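GDP-perosamine synthase (Caulobacter crescentus, PDB 3BN1) catalyses the pyridoxal phosphate-dependent transfer of an amino group from L-glutamate to GDP-4-keto-6-deoxy-D-mannose, giving GDP-perosamine for the bacterial O-antigen. Local coordinates at residues A255-Y263 against L350-E358; P102-F112 against L332-C343. All coordinates share one frame; numbering follows the deposited sequence.

Interaction 1 of 2, residues A255-Y263 against L350-E358; sequences ARERVVGWY and LPTHAGLTE
The chain at 350-358 leaves a strand, makes a type I turn from His353 to Leu356 and runs along helix 255-263, its alpha carbons nearing the helix at Ala255 with Ala354, Val259 with Leu356 and Trp262 with Glu358. Tyr263 gives the hydrogen bond that joins the two: its OH reaches the carbonyl O of Pro351 at 2.6 Å, in the carbonyl plane and on a lone pair, while that oxygen lies at the edge of the phenol ring. Leu350 CD1 packs 3.9 Å from Tyr263 CE1. In the small domain of this aspartate aminotransferase-like fold, the contact sets helix 249-266 against the passage from strand 347-350 into helix 358-371, whose first turn Thr357 caps. Glu358 lies on Trp262, its CB 3.6 Å from the centroid of the six-membered ring and 11° off the normal, a CH-pi contact. With CG anti to its backbone N (chi1 -173°) and the chain extended, the carboxylate continues across the indole, the two planes 13° apart, and Lys266 forms a salt bridge with it. One turn earlier along the helix, Val259 CG2 meets Leu356 CB at 3.9 Å. Toward the start of the segment, Ala255 CB touches Ala354 CB at 3.7 Å, and His353 CA lies over one face of the Arg256 guanidinium, toward its rim; Arg256 NH2 is hydrogen-bonded to Trp288 O, in a residue of the 2-oxoglutarate pocket.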
loop_
_atom_site.group_PDB
_atom_site.type_symbol
_atom_site.label_atom_id
_atom_site.label_comp_id
_atom_site.label_asym_id
_atom_site.label_seq_id
_atom_site.Cartn_x
_atom_site.Cartn_y
_atom_site.Cartn_z
ATOM N N ALA A 255 -0.360 -1.891 30.296
ATOM C CA ALA A 255 -1.580 -1.157 30.382
ATOM C C ALA A 255 -2.753 -2.057 30.036
ATOM O O ALA A 255 -3.773 -2.098 30.733
ATOM C CB ALA A 255 -1.475 -0.049 29.440
ATOM N N ARG A 256 -2.610 -2.782 28.938
ATOM C CA ARG A 256 -3.629 -3.721 28.499
ATOM C C ARG A 256 -3.757 -4.807 29.599
ATOM O O ARG A 256 -4.880 -5.204 29.962
ATOM C CB ARG A 256 -3.253 -4.321 27.118
ATOM C CG ARG A 256 -3.951 -3.847 25.910
ATOM C CD ARG A 256 -3.158 -4.176 24.638
ATOM N NE ARG A 256 -3.587 -3.224 23.619
ATOM C CZ ARG A 256 -4.787 -3.285 23.044
ATOM N NH1 ARG A 256 -5.185 -2.390 22.141
ATOM N NH2 ARG A 256 -5.577 -4.295 23.370
ATOM N N GLU A 257 -2.628 -5.291 30.144
ATOM C CA GLU A 257 -2.716 -6.296 31.211
ATOM C C GLU A 257 -3.601 -5.833 32.375
ATOM O O GLU A 257 -4.374 -6.575 32.951
ATOM C CB GLU A 257 -1.360 -6.680 31.766
ATOM C CG GLU A 257 -0.980 -8.124 31.526
ATOM C CD GLU A 257 0.537 -8.370 31.692
ATOM O OE1 GLU A 257 0.996 -9.478 31.333
ATOM O OE2 GLU A 257 1.286 -7.474 32.166
ATOM N N ARG A 258 -3.428 -4.585 32.760
ATOM C CA ARG A 258 -4.167 -4.023 33.885
ATOM C C ARG A 258 -5.675 -4.071 33.590
ATOM O O ARG A 258 -6.516 -4.507 34.400
ATOM C CB ARG A 258 -3.748 -2.552 33.899
ATOM C CG ARG A 258 -3.438 -1.977 35.243
ATOM C CD ARG A 258 -2.064 -1.334 35.188
ATOM N NE ARG A 258 -1.942 -0.424 34.057
ATOM C CZ ARG A 258 -0.788 -0.076 33.489
ATOM N NH1 ARG A 258 0.373 -0.600 33.903
ATOM N NH2 ARG A 258 -0.771 0.769 32.467
ATOM N N VAL A 259 -5.984 -3.624 32.371
ATOM C CA VAL A 259 -7.348 -3.547 31.899
ATOM C C VAL A 259 -7.961 -4.928 31.904
ATOM O O VAL A 259 -9.080 -5.144 32.409
ATOM C CB VAL A 259 -7.411 -2.984 30.471
ATOM C CG1 VAL A 259 -8.778 -3.442 29.753
ATOM C CG2 VAL A 259 -7.264 -1.455 30.543
ATOM N N VAL A 260 -7.191 -5.870 31.371
ATOM C CA VAL A 260 -7.624 -7.252 31.311
ATOM C C VAL A 260 -7.847 -7.754 32.733
ATOM O O VAL A 260 -8.776 -8.513 33.034
ATOM C CB VAL A 260 -6.482 -8.141 30.671
ATOM C CG1 VAL A 260 -6.834 -9.621 30.873
ATOM C CG2 VAL A 260 -6.403 -7.897 29.202
ATOM N N GLY A 261 -6.961 -7.325 33.626
ATOM C CA GLY A 261 -7.120 -7.774 35.002
ATOM C C GLY A 261 -8.398 -7.289 35.660
ATOM O O GLY A 261 -9.033 -7.988 36.464
ATOM N N TRP A 262 -8.809 -6.098 35.269
ATOM C CA TRP A 262 -10.024 -5.493 35.801
ATOM C C TRP A 262 -11.217 -6.314 35.341
ATOM O O TRP A 262 -12.115 -6.621 36.124
ATOM C CB TRP A 262 -10.095 -4.054 35.324
ATOM C CG TRP A 262 -9.195 -3.214 36.103
ATOM C CD1 TRP A 262 -8.808 -3.419 37.409
ATOM C CD2 TRP A 262 -8.551 -2.001 35.660
ATOM N NE1 TRP A 262 -7.914 -2.427 37.779
ATOM C CE2 TRP A 262 -7.742 -1.545 36.736
ATOM C CE3 TRP A 262 -8.585 -1.252 34.463
ATOM C CZ2 TRP A 262 -7.010 -0.332 36.677
ATOM C CZ3 TRP A 262 -7.835 -0.048 34.400
ATOM C CH2 TRP A 262 -7.042 0.381 35.509
ATOM N N TYR A 263 -11.172 -6.719 34.072
ATOM C CA TYR A 263 -12.202 -7.586 33.485
ATOM C C TYR A 263 -12.316 -8.900 34.234
ATOM O O TYR A 263 -13.436 -9.327 34.532
ATOM C CB TYR A 263 -11.959 -7.841 31.983
ATOM C CG TYR A 263 -12.512 -6.806 30.999
ATOM C CD1 TYR A 263 -13.843 -6.422 31.011
ATOM C CD2 TYR A 263 -11.700 -6.239 30.044
ATOM C CE1 TYR A 263 -14.332 -5.466 30.110
ATOM C CE2 TYR A 263 -12.158 -5.274 29.140
ATOM C CZ TYR A 263 -13.477 -4.893 29.145
ATOM O OH TYR A 263 -13.971 -3.974 28.213
ATOM N N LEU A 350 -14.834 -6.880 23.515
ATOM C CA LEU A 350 -15.158 -5.771 24.424
ATOM C C LEU A 350 -14.024 -4.722 24.400
ATOM O O LEU A 350 -12.898 -5.056 24.067
ATOM C CB LEU A 350 -15.208 -6.333 25.858
ATOM C CG LEU A 350 -16.377 -7.263 26.212
ATOM C CD1 LEU A 350 -16.308 -7.774 27.673
ATOM C CD2 LEU A 350 -17.612 -6.445 25.869
ATOM N N PRO A 351 -14.278 -3.464 24.786
ATOM C CA PRO A 351 -13.192 -2.466 24.805
ATOM C C PRO A 351 -11.937 -2.968 25.554
ATOM O O PRO A 351 -11.975 -3.447 26.713
ATOM C CB PRO A 351 -13.785 -1.274 25.555
ATOM C CG PRO A 351 -15.266 -1.394 25.308
ATOM C CD PRO A 351 -15.564 -2.922 25.246
ATOM N N THR A 352 -10.812 -2.778 24.872
ATOM C CA THR A 352 -9.507 -3.202 25.367
ATOM C C THR A 352 -8.494 -2.328 24.687
ATOM O O THR A 352 -8.267 -2.439 23.481
ATOM C CB THR A 352 -9.220 -4.674 24.924
ATOM O OG1 THR A 352 -10.461 -5.398 24.780
ATOM C CG2 THR A 352 -8.385 -5.368 25.963
ATOM N N HIS A 353 -7.926 -1.424 25.458
ATOM C CA HIS A 353 -6.902 -0.509 24.933
ATOM C C HIS A 353 -6.225 0.183 26.102
ATOM O O HIS A 353 -6.791 0.234 27.197
ATOM C CB HIS A 353 -7.381 0.469 23.792
ATOM C CG HIS A 353 -8.359 1.523 24.222
ATOM N ND1 HIS A 353 -7.997 2.635 24.953
ATOM C CD2 HIS A 353 -9.703 1.598 24.059
ATOM C CE1 HIS A 353 -9.074 3.343 25.232
ATOM N NE2 HIS A 353 -10.119 2.749 24.679
ATOM N N ALA A 354 -5.039 0.723 25.861
ATOM C CA ALA A 354 -4.234 1.341 26.900
ATOM C C ALA A 354 -4.782 2.559 27.561
ATOM O O ALA A 354 -4.285 2.891 28.635
ATOM C CB ALA A 354 -2.751 1.601 26.440
ATOM N N GLY A 355 -5.752 3.239 26.951
ATOM C CA GLY A 355 -6.322 4.439 27.568
ATOM C C GLY A 355 -7.497 4.165 28.538
ATOM O O GLY A 355 -8.017 5.091 29.153
ATOM N N LEU A 356 -7.911 2.909 28.700
ATOM C CA LEU A 356 -9.062 2.594 29.585
ATOM C C LEU A 356 -8.754 2.579 31.071
ATOM O O LEU A 356 -7.746 1.994 31.484
ATOM C CB LEU A 356 -9.691 1.248 29.226
ATOM C CG LEU A 356 -10.048 1.188 27.744
ATOM C CD1 LEU A 356 -10.325 -0.273 27.633
ATOM C CD2 LEU A 356 -11.358 2.047 27.580
ATOM N N THR A 357 -9.639 3.228 31.842
ATOM C CA THR A 357 -9.566 3.296 33.310
ATOM C C THR A 357 -10.420 2.219 33.967
ATOM O O THR A 357 -11.332 1.694 33.344
ATOM C CB THR A 357 -10.022 4.684 33.886
ATOM O OG1 THR A 357 -11.416 4.913 33.654
ATOM C CG2 THR A 357 -9.215 5.793 33.244
ATOM N N GLU A 358 -10.165 1.980 35.254
ATOM C CA GLU A 358 -10.913 1.013 36.029
ATOM C C GLU A 358 -12.386 1.451 36.023
ATOM O O GLU A 358 -13.283 0.629 35.901
ATOM C CB GLU A 358 -10.380 0.900 37.472
ATOM C CG GLU A 358 -11.084 -0.242 38.142
ATOM C CD GLU A 358 -10.628 -0.513 39.552
ATOM O OE1 GLU A 358 -9.673 0.157 39.946
ATOM O OE2 GLU A 358 -11.191 -1.373 40.273
#

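Interaction 2 of 2, residues P102-F112 against L332-C343; sequences PVLVDNDPRTF and LATDDLKIAEAC
Asp106 turns its CB-CG bond to a chi1 of -145°, away from a staggered position, and its carboxylate thereby faces the first turn of the helix that follows Leu337, the N-cap residue. Both oxygens are used there on their syn lone pairs: OD2 accepts from Ile339 N at 2.9 Å with an N-H...O angle of 162°, and OD1 from Ala340 N at 2.7 Å. Two bonds from adjacent amides fix the rotation of the carboxylate, and the N-terminal end of the helix would be expected to favour its negative charge. A water donates to both Asp106 OD2 and Asp336 OD1 and accepts from Lys338 N, easing a probable repulsion between the carboxylates; Lys118 makes a long, weak ion pair with Asp336.

At Asn107 a chi1 of 51° sets CG between the backbone N and the carbonyl carbon. With CG there, the amide lies alongside Ala340 and Cys343; ND2 donates to Asp108 O and, weakly, to Cys343 SG, while OD1 rests on Ala340 CB at 3.3 Å. That sulfur also approaches the Phe112 ring obliquely, 3.8 Å from CD1. Packing is tight where Ile339 CG2 presses on Pro109 CA at 3.4 Å. Toward the strand, Leu337 CD2 lies 3.5 Å from Val105 C, and Leu332 crosses Leu104 at about a right angle, its CB 3.9 Å from Leu104 CD1. Waters bridge backbone atoms here, one from Leu104 N to Leu332 O and another from Asp106 N to Asp336 O. An edge strand of the seven-stranded mixed sheet, 101-105, thus runs into a loop whose aspartate receives the N-terminus of helix 338-346, joining the large and small domains of an aspartate aminotransferase-type fold.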
loop_
_atom_site.group_PDB
_atom_site.type_symbol
_atom_site.label_atom_id
_atom_site.label_comp_id
_atom_site.label_asym_id
_atom_site.label_seq_id
_atom_site.Cartn_x
_atom_site.Cartn_y
_atom_site.Cartn_z
ATOM N N PRO A 102 -7.597 -20.731 -0.902
ATOM C CA PRO A 102 -7.696 -20.786 0.558
ATOM C C PRO A 102 -8.412 -22.131 0.866
ATOM O O PRO A 102 -9.339 -22.536 0.150
ATOM C CB PRO A 102 -8.637 -19.608 0.848
ATOM C CG PRO A 102 -8.496 -18.745 -0.338
ATOM C CD PRO A 102 -8.485 -19.693 -1.450
ATOM N N VAL A 103 -7.970 -22.839 1.909
ATOM C CA VAL A 103 -8.575 -24.111 2.345
ATOM C C VAL A 103 -8.827 -23.924 3.820
ATOM O O VAL A 103 -7.902 -23.847 4.667
ATOM C CB VAL A 103 -7.669 -25.328 2.059
ATOM C CG1 VAL A 103 -8.243 -26.651 2.690
ATOM C CG2 VAL A 103 -7.489 -25.458 0.537
ATOM N N LEU A 104 -10.115 -23.758 4.089
ATOM C CA LEU A 104 -10.574 -23.329 5.357
ATOM C C LEU A 104 -10.571 -24.453 6.332
ATOM O O LEU A 104 -10.918 -25.579 5.997
ATOM C CB LEU A 104 -11.989 -22.690 5.304
ATOM C CG LEU A 104 -12.242 -21.533 4.320
ATOM C CD1 LEU A 104 -13.651 -21.001 4.382
ATOM C CD2 LEU A 104 -11.215 -20.413 4.588
ATOM N N VAL A 105 -10.199 -24.076 7.548
ATOM C CA VAL A 105 -10.125 -25.000 8.695
ATOM C C VAL A 105 -10.839 -24.359 9.921
ATOM O O VAL A 105 -10.915 -23.115 10.051
ATOM C CB VAL A 105 -8.648 -25.345 9.067
ATOM C CG1 VAL A 105 -7.882 -24.066 9.510
ATOM C CG2 VAL A 105 -8.638 -26.439 10.129
ATOM N N ASP A 106 -11.414 -25.214 10.772
ATOM C CA ASP A 106 -12.195 -24.781 11.931
ATOM C C ASP A 106 -11.206 -24.428 13.014
ATOM O O ASP A 106 -10.031 -24.737 12.891
ATOM C CB ASP A 106 -13.057 -25.929 12.477
ATOM C CG ASP A 106 -14.362 -25.458 13.009
ATOM O OD1 ASP A 106 -14.513 -24.230 13.138
ATOM O OD2 ASP A 106 -15.232 -26.299 13.306
ATOM N N ASN A 107 -11.686 -23.750 14.050
ATOM C CA ASN A 107 -10.872 -23.330 15.189
ATOM C C ASN A 107 -11.329 -23.981 16.482
ATOM O O ASN A 107 -12.354 -24.675 16.523
ATOM C CB ASN A 107 -11.027 -21.823 15.461
ATOM C CG ASN A 107 -12.477 -21.381 15.552
ATOM O OD1 ASN A 107 -13.105 -21.216 14.521
ATOM N ND2 ASN A 107 -12.956 -21.024 16.729
ATOM N N ASP A 108 -10.562 -23.695 17.535
ATOM C CA ASP A 108 -10.828 -24.186 18.874
ATOM C C ASP A 108 -11.947 -23.327 19.430
ATOM O O ASP A 108 -11.972 -22.089 19.244
ATOM C CB ASP A 108 -9.569 -23.983 19.721
ATOM C CG ASP A 108 -9.711 -24.504 21.172
ATOM O OD1 ASP A 108 -9.333 -25.664 21.454
ATOM O OD2 ASP A 108 -10.139 -23.743 22.057
ATOM N N PRO A 109 -12.860 -23.981 20.131
ATOM C CA PRO A 109 -14.000 -23.269 20.707
ATOM C C PRO A 109 -13.653 -22.319 21.857
ATOM O O PRO A 109 -14.465 -21.453 22.228
ATOM C CB PRO A 109 -14.878 -24.396 21.226
ATOM C CG PRO A 109 -13.859 -25.512 21.497
ATOM C CD PRO A 109 -12.977 -25.439 20.303
ATOM N N ARG A 110 -12.451 -22.516 22.403
ATOM C CA ARG A 110 -11.998 -21.782 23.567
ATOM C C ARG A 110 -11.035 -20.671 23.291
ATOM O O ARG A 110 -11.199 -19.556 23.761
ATOM C CB ARG A 110 -11.404 -22.765 24.568
ATOM C CG ARG A 110 -12.514 -23.349 25.440
ATOM C CD ARG A 110 -12.001 -24.155 26.674
ATOM N NE ARG A 110 -10.792 -24.889 26.290
ATOM C CZ ARG A 110 -9.867 -25.402 27.097
ATOM N NH1 ARG A 110 -9.975 -25.358 28.433
ATOM N NH2 ARG A 110 -8.829 -25.993 26.509
ATOM N N THR A 111 -10.064 -20.965 22.456
ATOM C CA THR A 111 -9.092 -19.945 22.144
ATOM C C THR A 111 -9.401 -19.201 20.864
ATOM O O THR A 111 -8.605 -18.324 20.504
ATOM C CB THR A 111 -7.682 -20.592 21.861
ATOM O OG1 THR A 111 -7.734 -21.411 20.690
ATOM C CG2 THR A 111 -7.213 -21.478 22.977
ATOM N N PHE A 112 -10.401 -19.667 20.101
ATOM C CA PHE A 112 -10.724 -19.090 18.802
ATOM C C PHE A 112 -9.659 -19.340 17.743
ATOM O O PHE A 112 -9.773 -18.761 16.623
ATOM C CB PHE A 112 -11.032 -17.575 18.810
ATOM C CG PHE A 112 -11.992 -17.157 19.871
ATOM C CD1 PHE A 112 -13.376 -17.332 19.692
ATOM C CD2 PHE A 112 -11.530 -16.604 21.083
ATOM C CE1 PHE A 112 -14.298 -16.946 20.692
ATOM C CE2 PHE A 112 -12.452 -16.248 22.108
ATOM C CZ PHE A 112 -13.823 -16.422 21.903
ATOM N N LEU A 332 -16.284 -21.848 -0.395
ATOM C CA LEU A 332 -15.300 -22.702 0.215
ATOM C C LEU A 332 -15.925 -23.282 1.464
ATOM O O LEU A 332 -15.200 -23.868 2.285
ATOM C CB LEU A 332 -14.098 -21.865 0.628
ATOM C CG LEU A 332 -13.406 -21.093 -0.482
ATOM C CD1 LEU A 332 -12.277 -20.374 0.249
ATOM C CD2 LEU A 332 -12.900 -22.100 -1.499
ATOM N N ALA A 333 -17.234 -23.090 1.628
ATOM C CA ALA A 333 -17.864 -23.652 2.791
ATOM C C ALA A 333 -17.707 -25.169 2.827
ATOM O O ALA A 333 -17.615 -25.814 1.772
ATOM C CB ALA A 333 -19.334 -23.306 2.844
ATOM N N THR A 334 -17.604 -25.710 4.047
ATOM C CA THR A 334 -17.617 -27.142 4.319
ATOM C C THR A 334 -18.515 -27.458 5.499
ATOM O O THR A 334 -18.948 -26.554 6.222
ATOM C CB THR A 334 -16.258 -27.828 4.445
ATOM O OG1 THR A 334 -15.778 -27.630 5.773
ATOM C CG2 THR A 334 -15.301 -27.178 3.456
ATOM N N ASP A 335 -18.852 -28.730 5.685
ATOM C CA ASP A 335 -19.681 -29.068 6.843
ATOM C C ASP A 335 -18.833 -29.239 8.155
ATOM O O ASP A 335 -19.298 -29.692 9.202
ATOM C CB ASP A 335 -20.628 -30.225 6.515
ATOM C CG ASP A 335 -19.911 -31.514 6.154
ATOM O OD1 ASP A 335 -18.866 -31.772 6.779
ATOM O OD2 ASP A 335 -20.403 -32.284 5.286
ATOM N N ASP A 336 -17.564 -28.847 8.119
ATOM C CA ASP A 336 -16.709 -29.016 9.296
ATOM C C ASP A 336 -16.079 -27.704 9.679
ATOM O O ASP A 336 -14.862 -27.604 9.978
ATOM C CB ASP A 336 -15.589 -30.014 9.022
ATOM C CG ASP A 336 -15.016 -30.617 10.323
ATOM O OD1 ASP A 336 -15.671 -30.468 11.364
ATOM O OD2 ASP A 336 -13.924 -31.230 10.381
ATOM N N LEU A 337 -16.946 -26.710 9.687
ATOM C CA LEU A 337 -16.609 -25.330 10.133
ATOM C C LEU A 337 -17.596 -24.855 11.219
ATOM O O LEU A 337 -17.822 -23.661 11.461
ATOM C CB LEU A 337 -16.567 -24.329 8.970
ATOM C CG LEU A 337 -15.502 -24.715 7.931
ATOM C CD1 LEU A 337 -15.767 -23.910 6.684
ATOM C CD2 LEU A 337 -13.989 -24.595 8.441
ATOM N N LYS A 338 -18.151 -25.841 11.917
ATOM C CA LYS A 338 -19.164 -25.551 12.911
ATOM C C LYS A 338 -18.706 -24.705 14.100
ATOM O O LYS A 338 -19.490 -23.922 14.615
ATOM C CB LYS A 338 -19.888 -26.850 13.297
ATOM C CG LYS A 338 -20.661 -27.463 12.094
ATOM C CD LYS A 338 -21.176 -28.917 12.267
ATOM C CE LYS A 338 -22.702 -29.013 12.456
ATOM N NZ LYS A 338 -23.432 -27.775 12.025
ATOM N N ILE A 339 -17.463 -24.869 14.556
ATOM C CA ILE A 339 -17.022 -24.092 15.713
ATOM C C ILE A 339 -16.906 -22.642 15.286
ATOM O O ILE A 339 -17.420 -21.761 15.972
ATOM C CB ILE A 339 -15.705 -24.536 16.390
ATOM C CG1 ILE A 339 -15.715 -25.997 16.854
ATOM C CG2 ILE A 339 -15.493 -23.676 17.645
ATOM C CD1 ILE A 339 -16.951 -26.342 17.721
ATOM N N ALA A 340 -16.313 -22.399 14.116
ATOM C CA ALA A 340 -16.171 -21.016 13.631
ATOM C C ALA A 340 -17.567 -20.325 13.528
ATOM O O ALA A 340 -17.745 -19.154 13.878
ATOM C CB ALA A 340 -15.490 -21.049 12.232
ATOM N N GLU A 341 -18.563 -21.052 13.033
ATOM C CA GLU A 341 -19.920 -20.490 12.916
ATOM C C GLU A 341 -20.504 -20.110 14.261
ATOM O O GLU A 341 -21.073 -19.009 14.407
ATOM C CB GLU A 341 -20.858 -21.498 12.257
ATOM C CG GLU A 341 -20.591 -21.671 10.749
ATOM C CD GLU A 341 -21.188 -22.954 10.214
ATOM O OE1 GLU A 341 -22.041 -23.579 10.892
ATOM O OE2 GLU A 341 -20.729 -23.380 9.149
ATOM N N ALA A 342 -20.326 -21.008 15.252
ATOM C CA ALA A 342 -20.819 -20.791 16.636
ATOM C C ALA A 342 -20.142 -19.556 17.258
ATOM O O ALA A 342 -20.783 -18.678 17.851
ATOM C CB ALA A 342 -20.493 -22.060 17.533
ATOM N N CYS A 343 -18.829 -19.473 17.085
ATOM C CA CYS A 343 -18.089 -18.344 17.634
ATOM C C CYS A 343 -18.515 -17.046 17.004
ATOM O O CYS A 343 -18.658 -16.047 17.692
ATOM C CB CYS A 343 -16.598 -18.505 17.495
ATOM S SG CYS A 343 -15.927 -19.850 18.520
HETATM O O HOH W 1 -12.649 -24.727 2.251
HETATM O O HOH W 2 -13.355 -27.839 6.416
HETATM O O HOH W 3 -12.206 -27.671 9.292
HETATM O O HOH W 4 -16.681 -28.387 12.706
#

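In the fold
Interactions 1 and 2 share the run 332-358, which supplies one segment to each. Their centres lie 29 Å apart, with nearest atoms about 10 Å apart and no touch, and their segments alternate in sequence: 102-112, 255-263, 332-343, 350-358. Helix 338-346 of interaction 2 leads directly into strand 347-350 of the four-stranded antiparallel sheet, which leads into segment 350-358; strand 101-105 borders the seven-stranded sheet. Interaction 1 thus lies within the small domain, and interaction 2 joins that domain to the large one. Neither touches the bound 2-oxoglutarate, about 10 Å from the side chain of Arg256 and about 14 Å from that of Phe112, but Arg256 reaches Trp288 of its pocket.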